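Long-range contacts in L-isoleucine-4-hydroxylase (Bacillus thuringiensis, PDB 6LNH), which hydroxylates free L-isoleucine to (4S)-4-hydroxy-L-isoleucine, using iron, molecular oxygen and 2-oxoglutarate, and also oxidises several related amino acids: residues 68-73 with 107-112; 53-58 with 149-154; 178-183 with 239-244; 46-51 with 118-123. All blocks are in the same frame, centred on the assembly; numbering follows the deposited sequence.

Interaction 1: 68-73 with 107-112; sequences RARSYS and RQFNSI
Arg70 and Phe109 meet where the loop 107-112 passes over strand 68-73, one of the strands of the large antiparallel sheet in this cupin-type (jelly-roll) dioxygenase. The two touching backbone portions run 71° apart, so the loop crosses the strand instead of extending the sheet as a regular partner. Arg70 CD lies 3.4 Å from Phe109 CE1, while the planes of guanidinium and ring are tilted 66° to one another. The aliphatic part of the arginine thus does the touching. Its CG sits between the backbone N and the carbonyl carbon (chi1 67°), and the extended chi2 carries CD to the phenyl ring; the bend at chi3 then turns NE and the guanidinium aside. An arginine suits this place because its methylenes can lie against an aromatic ring, here obliquely, while the charged end continues past it.

Tyr72 turns the other way: only its CB approaches Phe109 CB, and its ring stacks on His150 of the next strand. Its backbone N, however, donates to Asn110 O (2.9 Å). Ser71 and Ser73 point at the loop, and small side chains let the backbone of the loop come close. Ser71 CB rests 3.8 Å from Ile112 CG1, and Ile112 in turn packs on Leu149 and Gln151 of strand 145-156. Ser71 OG holds a water that also makes a weak bond to Ser111 O. The crossing is completed by the hydroxyl of Ser73, beside its own backbone N: its OG receives Ile112 N at 3.0 Å and gives a weak bond back to Tyr72 O.

Interaction 2: 53-58 with 149-154; sequences QLDYYN and LHQVRY
Gln151 is the first residue of strand 149-154 to meet the end of helix 44-54 and the turn after it. Its extended chain passes over one face of the Tyr56 ring, CG standing 3.8 Å from the ring centroid in a CH-pi contact, with the amide plane nearly perpendicular to the ring. Beyond it NE2 donates almost straight (173°) to Asp55 OD2, 2.8 Å away, on the anti side of that oxygen. A water donates to both Asp55 OD2 and Gln151 OE1, and Asp55 OD1 is bound by Asn113. Val152 turns its side chain away, but its carbonyl O lies at the edge of the Tyr56 ring, 3.3 Å from CE2; the Tyr56 hydroxyl itself bonds Ile240 O.

Arg153 comes next. Its chain bends at chi3 (-97°), carrying the guanidinium over the face of Tyr57, with CZ 4.0 Å from the ring centroid; the group is steeply inclined to the ring (64°), NH2 leaning closest. Arg153 NE forms a salt bridge with Asp239, and Phe237 adds a second cation-pi contact. The buried arginine charge is therefore probably balanced by Asp239 and further stabilised by both aromatic rings, while Asp55 is satisfied by neutral amides and water.

Interaction 3: 178-183 with 239-244; sequences FLHLMN and DILLVT
His180 and Leu241 form a hydrogen-bonded pair at the middle of two antiparallel strands, 178-183 and 239-244, in the large sheet of the jelly-roll core. The segments run at 151°, and the ladder continues through the hydrogen-bonded pair Phe178 and Val243 at one end.

The histidine is worth following outward. His180 CB lies 3.7 Å from Leu241 O, the oxygen to which His180 N donates (2.8 Å). With chi1 at -51° the ring leans over the side of the backbone N, and its CD2 is 3.6 Å from Leu241 O. The edge of the ring then meets a methyl group, Val243 CG2 being 3.9 Å from His180 CD2. At the tip NE2 bonds Asp129 OD2 and on the other flank ND1 bonds Thr214 OG1, so both nitrogens of this buried ring are satisfied. The carboxylate would be expected to keep a proton on NE2. Histidine suits the place because it offers two polar nitrogens and, toward the valine, a carbon edge.

The other side of the sheet is purely aliphatic across the pair: Leu179 CD1 fits against Ile240 CG2 (3.4 Å) and Leu242 CD2, and Leu181 CD1 meets Ile240 CD1.

Beyond Leu181 the register slips by one residue, in a classic beta bulge: Met182 and Asn183 both face Asp239. Asp239 O takes two donors from the same face of its carbonyl plane, Met182 N at 2.8 Å and Asn183 N at 3.3 Å.

Interaction 4: 46-51 with 118-123; sequences HSLLTQ and CNPLIQ
Leu48 is the bump of this contact, projecting from helix 46-51 into the hollow formed by Asn119, Pro120 and Leu121 at the start of helix 120-134. Its CB lies 3.7 Å from Leu121 CB, and its two methyls spread over the proline: CD2 comes to 3.8 Å from Pro120 CD and CD1 approaches Pro120 CB. The compact, rigid ring of Pro120, well placed in the first turn of a helix where no backbone NH is needed, gives that hollow a firm apolar wall. The reverse fit comes from Leu121. With CG anti to its backbone N (chi1 172°), it sends CD2 over the backbone of the first helix, 3.6 Å from Leu49 N, and against Leu49 CB.

Between these bumps Asn119 serves as a polar bridge. It is the N-cap of its helix: OD1 accepts from Leu121 N at 2.8 Å. The other end of the same amide, ND2, donates to Leu48 O at 3.0 Å, with the oxygen close to the amide plane. Asparagine suits the place because one amide both caps and links.

Around the pair, Leu49 packs further on Pro211 and Leu212, on the side leading to strand 214-218. His46 and Thr50 point away; His46 touches Ser233 and Thr50 touches Tyr57, both of a second subunit, so helix 44-54 is held between helix 120-134 and a neighbouring copy of the protein.

How the interactions relate
Interactions 1, 2 and 3 follow one another across the large sheet, whose adjacent strands 68-77, 145-156, 236-247 and 176-184 all take part. Interactions 1 and 2 have centres 10 Å apart and are joined by backbone bonds such as Ser71 N to Gln151 O; interactions 2 and 3, with centres 9 Å apart, are joined by the Arg153-Asp239 salt bridge and the bond from Tyr56 OH to Ile240 O. The centres of interactions 3 and 4 are 13 Å apart, and Met182 CE reaches Leu49 and Ile122 there. The iron, bound by His170, Asp172 and His223, is about 6 Å from the side chain of Leu242, about 9 Å from that of Arg70 and about 10 Å from that of Val152; interaction 4 is remote from it.

Interaction 1: 68-73 with 107-112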
# COMPACT_ATOMS: atom_id res chain seq x y z
N ARG C 68 -5.09 -0.88 23.88
CA ARG C 68 -5.34 -2.15 23.15
C ARG C 68 -6.09 -3.16 24.03
O ARG C 68 -6.38 -2.84 25.19
CB ARG C 68 -4.01 -2.78 22.74
CG ARG C 68 -3.26 -3.43 23.90
CD ARG C 68 -2.10 -2.59 24.39
NE ARG C 68 -0.96 -3.40 24.78
CZ ARG C 68 -0.37 -3.33 25.97
NH1 ARG C 68 -0.82 -2.50 26.89
NH2 ARG C 68 0.67 -4.10 26.24
N ALA C 69 -6.36 -4.35 23.48
CA ALA C 69 -7.06 -5.45 24.18
C ALA C 69 -6.16 -6.69 24.16
O ALA C 69 -5.43 -6.85 23.17
CB ALA C 69 -8.39 -5.72 23.53
N ARG C 70 -6.23 -7.54 25.19
CA ARG C 70 -5.34 -8.73 25.22
C ARG C 70 -5.87 -9.83 26.15
O ARG C 70 -6.73 -9.54 26.99
CB ARG C 70 -3.94 -8.31 25.68
CG ARG C 70 -3.89 -7.86 27.14
CD ARG C 70 -2.50 -7.42 27.57
NE ARG C 70 -1.52 -8.49 27.47
CZ ARG C 70 -0.27 -8.32 27.05
NH1 ARG C 70 0.15 -7.12 26.70
NH2 ARG C 70 0.55 -9.35 26.99
N SER C 71 -5.33 -11.04 25.97
CA SER C 71 -5.62 -12.23 26.74
C SER C 71 -4.31 -12.96 26.97
O SER C 71 -3.39 -12.87 26.15
CB SER C 71 -6.63 -13.15 26.04
OG SER C 71 -7.94 -12.63 26.10
N TYR C 72 -4.22 -13.69 28.08
CA TYR C 72 -2.97 -14.33 28.44
C TYR C 72 -3.25 -15.71 29.02
O TYR C 72 -4.17 -15.89 29.81
CB TYR C 72 -2.20 -13.46 29.44
CG TYR C 72 -0.99 -14.10 30.10
CD1 TYR C 72 0.08 -14.54 29.34
CD2 TYR C 72 -0.90 -14.20 31.48
CE1 TYR C 72 1.20 -15.10 29.94
CE2 TYR C 72 0.21 -14.76 32.09
CZ TYR C 72 1.26 -15.21 31.31
OH TYR C 72 2.37 -15.76 31.91
N SER C 73 -2.43 -16.68 28.60
CA SER C 73 -2.42 -18.01 29.19
C SER C 73 -1.00 -18.55 29.06
O SER C 73 -0.23 -18.11 28.21
CB SER C 73 -3.42 -18.95 28.50
OG SER C 73 -4.76 -18.56 28.77
N ARG C 107 -5.51 -5.92 38.34
CA ARG C 107 -4.25 -6.49 37.79
C ARG C 107 -4.60 -7.53 36.71
O ARG C 107 -3.79 -7.72 35.79
CB ARG C 107 -3.43 -7.14 38.90
CG ARG C 107 -4.26 -7.83 39.98
CD ARG C 107 -3.44 -8.16 41.21
NE ARG C 107 -4.18 -7.97 42.46
CZ ARG C 107 -4.81 -6.85 42.79
NH1 ARG C 107 -4.81 -5.82 41.98
NH2 ARG C 107 -5.45 -6.78 43.95
N GLN C 108 -5.79 -8.14 36.83
CA GLN C 108 -6.05 -9.51 36.30
C GLN C 108 -6.16 -9.47 34.77
O GLN C 108 -6.44 -8.40 34.22
CB GLN C 108 -7.33 -10.07 36.92
CG GLN C 108 -8.54 -9.16 36.77
CD GLN C 108 -8.40 -7.87 37.55
OE1 GLN C 108 -7.74 -6.93 37.11
NE2 GLN C 108 -9.03 -7.83 38.71
N PHE C 109 -5.95 -10.62 34.12
CA PHE C 109 -6.01 -10.71 32.64
C PHE C 109 -6.94 -11.85 32.23
O PHE C 109 -6.92 -12.91 32.89
CB PHE C 109 -4.62 -10.94 32.05
CG PHE C 109 -3.75 -9.71 31.98
CD1 PHE C 109 -3.90 -8.80 30.96
CD2 PHE C 109 -2.78 -9.48 32.95
CE1 PHE C 109 -3.10 -7.67 30.90
CE2 PHE C 109 -1.98 -8.35 32.88
CZ PHE C 109 -2.14 -7.45 31.86
N ASN C 110 -7.72 -11.64 31.17
CA ASN C 110 -8.64 -12.69 30.65
C ASN C 110 -7.79 -13.82 30.07
O ASN C 110 -6.73 -13.53 29.49
CB ASN C 110 -9.61 -12.14 29.61
CG ASN C 110 -10.76 -11.38 30.23
OD1 ASN C 110 -11.25 -11.74 31.30
ND2 ASN C 110 -11.21 -10.33 29.56
N SER C 111 -8.24 -15.07 30.22
CA SER C 111 -7.46 -16.22 29.70
C SER C 111 -7.84 -16.44 28.24
O SER C 111 -8.95 -16.05 27.85
CB SER C 111 -7.70 -17.45 30.53
OG SER C 111 -9.07 -17.56 30.87
N ILE C 112 -6.94 -17.04 27.45
CA ILE C 112 -7.24 -17.30 26.05
C ILE C 112 -8.29 -18.40 25.96
O ILE C 112 -8.25 -19.39 26.70
CB ILE C 112 -5.95 -17.69 25.30
CG1 ILE C 112 -4.96 -16.52 25.33
CG2 ILE C 112 -6.26 -18.10 23.87
CD1 ILE C 112 -3.55 -16.92 24.96
O HOH W 1 -10.29 -14.19 25.45

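Interaction 2: 53-58 with 149-154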
# COMPACT_ATOMS: atom_id res chain seq x y z
N GLN C 53 -8.01 -16.12 13.50
CA GLN C 53 -8.11 -14.69 13.27
C GLN C 53 -9.42 -14.14 13.80
O GLN C 53 -9.47 -13.03 14.34
CB GLN C 53 -7.98 -14.39 11.78
CG GLN C 53 -6.57 -14.47 11.22
CD GLN C 53 -6.55 -14.33 9.71
OE1 GLN C 53 -7.56 -14.55 9.05
NE2 GLN C 53 -5.40 -13.94 9.16
N LEU C 54 -10.50 -14.91 13.66
CA LEU C 54 -11.81 -14.44 14.08
C LEU C 54 -11.93 -14.37 15.60
O LEU C 54 -12.80 -13.64 16.11
CB LEU C 54 -12.90 -15.34 13.51
CG LEU C 54 -13.25 -15.14 12.04
CD1 LEU C 54 -14.25 -16.18 11.55
CD2 LEU C 54 -13.77 -13.73 11.80
N ASP C 55 -11.10 -15.11 16.33
CA ASP C 55 -11.14 -15.07 17.78
C ASP C 55 -10.69 -13.72 18.34
O ASP C 55 -11.06 -13.39 19.47
CB ASP C 55 -10.27 -16.18 18.38
CG ASP C 55 -10.51 -16.36 19.86
OD1 ASP C 55 -11.69 -16.47 20.26
OD2 ASP C 55 -9.53 -16.37 20.63
N TYR C 56 -9.92 -12.94 17.58
CA TYR C 56 -9.47 -11.65 18.08
C TYR C 56 -10.61 -10.64 18.19
O TYR C 56 -10.43 -9.60 18.84
CB TYR C 56 -8.37 -11.08 17.19
CG TYR C 56 -7.02 -11.72 17.44
CD1 TYR C 56 -6.76 -13.03 17.04
CD2 TYR C 56 -6.01 -11.02 18.10
CE1 TYR C 56 -5.53 -13.61 17.28
CE2 TYR C 56 -4.78 -11.60 18.34
CZ TYR C 56 -4.54 -12.90 17.93
OH TYR C 56 -3.32 -13.48 18.17
N TYR C 57 -11.77 -10.93 17.59
CA TYR C 57 -12.95 -10.10 17.76
C TYR C 57 -13.69 -10.38 19.07
O TYR C 57 -14.72 -9.74 19.32
CB TYR C 57 -13.91 -10.28 16.58
CG TYR C 57 -13.36 -9.78 15.26
CD1 TYR C 57 -12.43 -10.53 14.54
CD2 TYR C 57 -13.76 -8.56 14.74
CE1 TYR C 57 -11.93 -10.07 13.34
CE2 TYR C 57 -13.25 -8.09 13.54
CZ TYR C 57 -12.34 -8.85 12.84
OH TYR C 57 -11.83 -8.39 11.65
N ASN C 58 -13.22 -11.32 19.89
CA ASN C 58 -13.83 -11.64 21.17
C ASN C 58 -13.07 -11.07 22.37
O ASN C 58 -13.57 -11.15 23.49
CB ASN C 58 -13.98 -13.16 21.33
CG ASN C 58 -14.98 -13.75 20.35
OD1 ASN C 58 -16.11 -13.27 20.23
ND2 ASN C 58 -14.56 -14.78 19.62
N LEU C 149 1.67 -17.26 26.43
CA LEU C 149 0.96 -16.97 25.19
C LEU C 149 0.17 -15.68 25.39
O LEU C 149 -0.70 -15.61 26.26
CB LEU C 149 0.02 -18.11 24.80
CG LEU C 149 0.64 -19.26 24.00
CD1 LEU C 149 1.46 -20.17 24.90
CD2 LEU C 149 -0.45 -20.05 23.28
N HIS C 150 0.47 -14.67 24.57
CA HIS C 150 -0.20 -13.38 24.64
C HIS C 150 -0.95 -13.13 23.35
O HIS C 150 -0.34 -13.02 22.28
CB HIS C 150 0.80 -12.25 24.91
CG HIS C 150 1.45 -12.32 26.25
ND1 HIS C 150 0.93 -11.70 27.37
CD2 HIS C 150 2.59 -12.93 26.66
CE1 HIS C 150 1.71 -11.92 28.40
NE2 HIS C 150 2.73 -12.67 28.00
N GLN C 151 -2.27 -13.05 23.44
CA GLN C 151 -3.14 -12.73 22.33
C GLN C 151 -3.48 -11.25 22.44
O GLN C 151 -4.21 -10.84 23.35
CB GLN C 151 -4.40 -13.60 22.40
CG GLN C 151 -5.20 -13.75 21.13
CD GLN C 151 -6.41 -14.63 21.35
OE1 GLN C 151 -6.71 -15.02 22.48
NE2 GLN C 151 -7.13 -14.95 20.28
N VAL C 152 -2.95 -10.44 21.52
CA VAL C 152 -3.07 -8.98 21.60
C VAL C 152 -3.67 -8.45 20.31
O VAL C 152 -3.22 -8.81 19.22
CB VAL C 152 -1.72 -8.30 21.88
CG1 VAL C 152 -1.92 -6.81 22.14
CG2 VAL C 152 -1.01 -8.96 23.05
N ARG C 153 -4.68 -7.60 20.44
CA ARG C 153 -5.23 -6.84 19.33
C ARG C 153 -4.97 -5.37 19.62
O ARG C 153 -5.54 -4.80 20.56
CB ARG C 153 -6.72 -7.12 19.16
CG ARG C 153 -7.43 -6.21 18.19
CD ARG C 153 -8.77 -6.84 17.86
NE ARG C 153 -8.73 -7.61 16.62
CZ ARG C 153 -9.70 -7.60 15.71
NH1 ARG C 153 -10.81 -6.91 15.93
NH2 ARG C 153 -9.58 -8.32 14.60
N TYR C 154 -4.13 -4.73 18.81
CA TYR C 154 -3.95 -3.30 18.91
C TYR C 154 -5.04 -2.60 18.12
O TYR C 154 -5.36 -3.00 17.00
CB TYR C 154 -2.57 -2.88 18.40
CG TYR C 154 -1.44 -3.46 19.22
CD1 TYR C 154 -0.91 -4.70 18.93
CD2 TYR C 154 -0.92 -2.76 20.31
CE1 TYR C 154 0.11 -5.24 19.68
CE2 TYR C 154 0.11 -3.29 21.07
CZ TYR C 154 0.62 -4.53 20.75
OH TYR C 154 1.64 -5.06 21.51
O HOH W 2 -9.30 -15.65 23.55

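Interaction 3: 178-183 with 239-244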
# COMPACT_ATOMS: atom_id res chain seq x y z
N PHE C 178 8.61 -14.92 20.81
CA PHE C 178 8.17 -15.10 19.43
C PHE C 178 7.01 -14.15 19.15
O PHE C 178 6.00 -14.18 19.87
CB PHE C 178 7.74 -16.54 19.17
CG PHE C 178 8.89 -17.51 19.06
CD1 PHE C 178 9.57 -17.93 20.19
CD2 PHE C 178 9.27 -18.02 17.83
CE1 PHE C 178 10.62 -18.83 20.09
CE2 PHE C 178 10.32 -18.91 17.72
CZ PHE C 178 11.00 -19.32 18.85
N LEU C 179 7.15 -13.32 18.12
CA LEU C 179 6.10 -12.42 17.66
C LEU C 179 5.52 -12.98 16.36
O LEU C 179 6.21 -13.02 15.34
CB LEU C 179 6.65 -11.01 17.47
CG LEU C 179 5.72 -9.92 16.93
CD1 LEU C 179 4.52 -9.78 17.82
CD2 LEU C 179 6.45 -8.59 16.83
N HIS C 180 4.26 -13.41 16.40
CA HIS C 180 3.56 -13.91 15.23
C HIS C 180 2.45 -12.94 14.85
O HIS C 180 1.54 -12.71 15.64
CB HIS C 180 2.98 -15.31 15.48
CG HIS C 180 3.97 -16.28 16.04
ND1 HIS C 180 4.89 -16.94 15.26
CD2 HIS C 180 4.17 -16.71 17.31
CE1 HIS C 180 5.62 -17.74 16.01
NE2 HIS C 180 5.21 -17.62 17.26
N LEU C 181 2.54 -12.37 13.65
CA LEU C 181 1.44 -11.58 13.12
C LEU C 181 0.26 -12.49 12.78
O LEU C 181 0.42 -13.48 12.06
CB LEU C 181 1.89 -10.80 11.89
CG LEU C 181 0.85 -9.91 11.22
CD1 LEU C 181 0.35 -8.84 12.18
CD2 LEU C 181 1.42 -9.28 9.96
N MET C 182 -0.92 -12.14 13.29
CA MET C 182 -2.14 -12.88 12.97
C MET C 182 -3.02 -12.19 11.96
O MET C 182 -3.63 -12.85 11.11
CB MET C 182 -2.93 -13.14 14.26
CG MET C 182 -2.18 -13.99 15.27
SD MET C 182 -1.77 -15.63 14.65
CE MET C 182 -3.40 -16.35 14.53
N ASN C 183 -3.12 -10.86 12.01
CA ASN C 183 -3.99 -10.11 11.11
C ASN C 183 -3.68 -8.63 11.23
O ASN C 183 -3.24 -8.16 12.29
CB ASN C 183 -5.48 -10.37 11.41
CG ASN C 183 -6.36 -10.10 10.20
OD1 ASN C 183 -5.88 -9.66 9.16
ND2 ASN C 183 -7.66 -10.36 10.34
N ASP C 239 -3.47 -7.66 14.94
CA ASP C 239 -3.69 -8.84 15.75
C ASP C 239 -2.37 -9.58 15.87
O ASP C 239 -1.76 -9.95 14.86
CB ASP C 239 -4.77 -9.73 15.14
CG ASP C 239 -6.13 -9.06 15.11
OD1 ASP C 239 -6.37 -8.19 15.97
OD2 ASP C 239 -6.95 -9.41 14.24
N ILE C 240 -1.93 -9.81 17.10
CA ILE C 240 -0.62 -10.37 17.37
C ILE C 240 -0.75 -11.57 18.29
O ILE C 240 -1.69 -11.67 19.09
CB ILE C 240 0.28 -9.26 17.99
CG1 ILE C 240 0.85 -8.35 16.90
CG2 ILE C 240 1.33 -9.81 18.95
CD1 ILE C 240 1.60 -9.07 15.83
N LEU C 241 0.20 -12.50 18.17
CA LEU C 241 0.36 -13.59 19.12
C LEU C 241 1.81 -13.61 19.58
O LEU C 241 2.72 -13.71 18.76
CB LEU C 241 -0.01 -14.94 18.50
CG LEU C 241 0.19 -16.13 19.43
CD1 LEU C 241 -0.82 -16.11 20.57
CD2 LEU C 241 0.13 -17.45 18.67
N LEU C 242 2.02 -13.51 20.89
CA LEU C 242 3.34 -13.63 21.48
C LEU C 242 3.47 -14.97 22.19
O LEU C 242 2.58 -15.37 22.94
CB LEU C 242 3.61 -12.49 22.47
CG LEU C 242 3.70 -11.05 21.98
CD1 LEU C 242 3.61 -10.09 23.16
CD2 LEU C 242 5.00 -10.83 21.22
N VAL C 243 4.58 -15.66 21.94
CA VAL C 243 4.92 -16.89 22.64
C VAL C 243 6.27 -16.66 23.31
O VAL C 243 7.30 -16.57 22.63
CB VAL C 243 4.96 -18.11 21.70
CG1 VAL C 243 5.18 -19.38 22.51
CG2 VAL C 243 3.66 -18.20 20.90
N THR C 244 6.26 -16.57 24.64
CA THR C 244 7.44 -16.24 25.42
C THR C 244 7.90 -17.42 26.25
O THR C 244 7.10 -18.27 26.67
CB THR C 244 7.16 -15.05 26.34
OG1 THR C 244 6.32 -15.47 27.43
CG2 THR C 244 6.46 -13.93 25.58
O HOH W 3 -7.82 -11.44 13.22

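Interaction 4: 46-51 with 118-123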
# COMPACT_ATOMS: atom_id res chain seq x y z
N HIS C 46 -5.05 -22.91 6.22
CA HIS C 46 -5.77 -21.68 5.80
C HIS C 46 -7.10 -21.57 6.55
O HIS C 46 -7.47 -20.45 6.95
CB HIS C 46 -5.97 -21.67 4.28
CG HIS C 46 -4.69 -21.62 3.52
ND1 HIS C 46 -4.02 -20.45 3.28
CD2 HIS C 46 -3.96 -22.60 2.96
CE1 HIS C 46 -2.93 -20.70 2.59
NE2 HIS C 46 -2.86 -22.02 2.38
N SER C 47 -7.80 -22.70 6.72
CA SER C 47 -9.09 -22.73 7.46
C SER C 47 -8.83 -22.49 8.95
O SER C 47 -9.64 -21.79 9.57
CB SER C 47 -9.80 -24.03 7.23
OG SER C 47 -11.04 -23.81 6.56
N LEU C 48 -7.76 -23.07 9.49
CA LEU C 48 -7.46 -22.91 10.90
C LEU C 48 -7.04 -21.48 11.19
O LEU C 48 -7.40 -20.92 12.23
CB LEU C 48 -6.39 -23.93 11.31
CG LEU C 48 -6.95 -25.36 11.27
CD1 LEU C 48 -5.83 -26.37 11.43
CD2 LEU C 48 -8.03 -25.58 12.33
N LEU C 49 -6.32 -20.86 10.26
CA LEU C 49 -5.96 -19.45 10.40
C LEU C 49 -7.19 -18.56 10.50
O LEU C 49 -7.24 -17.66 11.35
CB LEU C 49 -5.08 -19.03 9.21
CG LEU C 49 -4.59 -17.59 9.17
CD1 LEU C 49 -3.74 -17.29 10.39
CD2 LEU C 49 -3.80 -17.35 7.90
N THR C 50 -8.20 -18.79 9.65
CA THR C 50 -9.41 -17.97 9.69
C THR C 50 -10.10 -18.05 11.04
O THR C 50 -10.57 -17.04 11.57
CB THR C 50 -10.36 -18.37 8.56
OG1 THR C 50 -9.75 -18.09 7.30
CG2 THR C 50 -11.66 -17.58 8.65
N GLN C 51 -10.17 -19.25 11.62
CA GLN C 51 -10.80 -19.40 12.94
C GLN C 51 -9.99 -18.68 14.01
O GLN C 51 -10.56 -18.02 14.89
CB GLN C 51 -10.93 -20.87 13.32
CG GLN C 51 -11.57 -21.78 12.29
CD GLN C 51 -11.61 -23.22 12.78
OE1 GLN C 51 -11.20 -23.52 13.90
NE2 GLN C 51 -12.09 -24.12 11.93
N CYS C 118 -6.58 -24.95 21.48
CA CYS C 118 -6.57 -26.27 20.85
C CYS C 118 -6.63 -26.21 19.33
O CYS C 118 -6.57 -27.27 18.69
CB CYS C 118 -7.71 -27.13 21.41
SG CYS C 118 -9.37 -26.56 21.02
N ASN C 119 -6.79 -25.03 18.73
CA ASN C 119 -6.71 -24.90 17.29
C ASN C 119 -5.40 -25.52 16.81
O ASN C 119 -4.32 -25.04 17.19
CB ASN C 119 -6.80 -23.43 16.88
CG ASN C 119 -6.70 -23.21 15.37
OD1 ASN C 119 -5.90 -23.84 14.67
ND2 ASN C 119 -7.52 -22.30 14.86
N PRO C 120 -5.44 -26.58 16.00
CA PRO C 120 -4.21 -27.28 15.61
C PRO C 120 -3.13 -26.38 15.05
O PRO C 120 -1.94 -26.70 15.18
CB PRO C 120 -4.70 -28.29 14.57
CG PRO C 120 -6.10 -28.58 15.00
CD PRO C 120 -6.64 -27.24 15.44
N LEU C 121 -3.49 -25.26 14.41
CA LEU C 121 -2.47 -24.35 13.90
C LEU C 121 -1.75 -23.64 15.04
O LEU C 121 -0.52 -23.50 15.02
CB LEU C 121 -3.10 -23.35 12.94
CG LEU C 121 -2.21 -22.20 12.45
CD1 LEU C 121 -1.09 -22.72 11.57
CD2 LEU C 121 -3.05 -21.18 11.70
N ILE C 122 -2.51 -23.18 16.04
CA ILE C 122 -1.90 -22.56 17.22
C ILE C 122 -1.01 -23.54 17.97
O ILE C 122 0.10 -23.19 18.40
CB ILE C 122 -3.00 -21.98 18.14
CG1 ILE C 122 -3.78 -20.89 17.40
CG2 ILE C 122 -2.39 -21.43 19.42
CD1 ILE C 122 -2.89 -19.87 16.70
N GLN C 123 -1.47 -24.79 18.13
CA GLN C 123 -0.66 -25.79 18.81
C GLN C 123 0.64 -26.05 18.05
O GLN C 123 1.70 -26.25 18.66
CB GLN C 123 -1.43 -27.10 18.96
CG GLN C 123 -2.50 -27.12 20.04
CD GLN C 123 -3.30 -28.42 20.01
OE1 GLN C 123 -3.29 -29.15 19.02
NE2 GLN C 123 -3.99 -28.71 21.11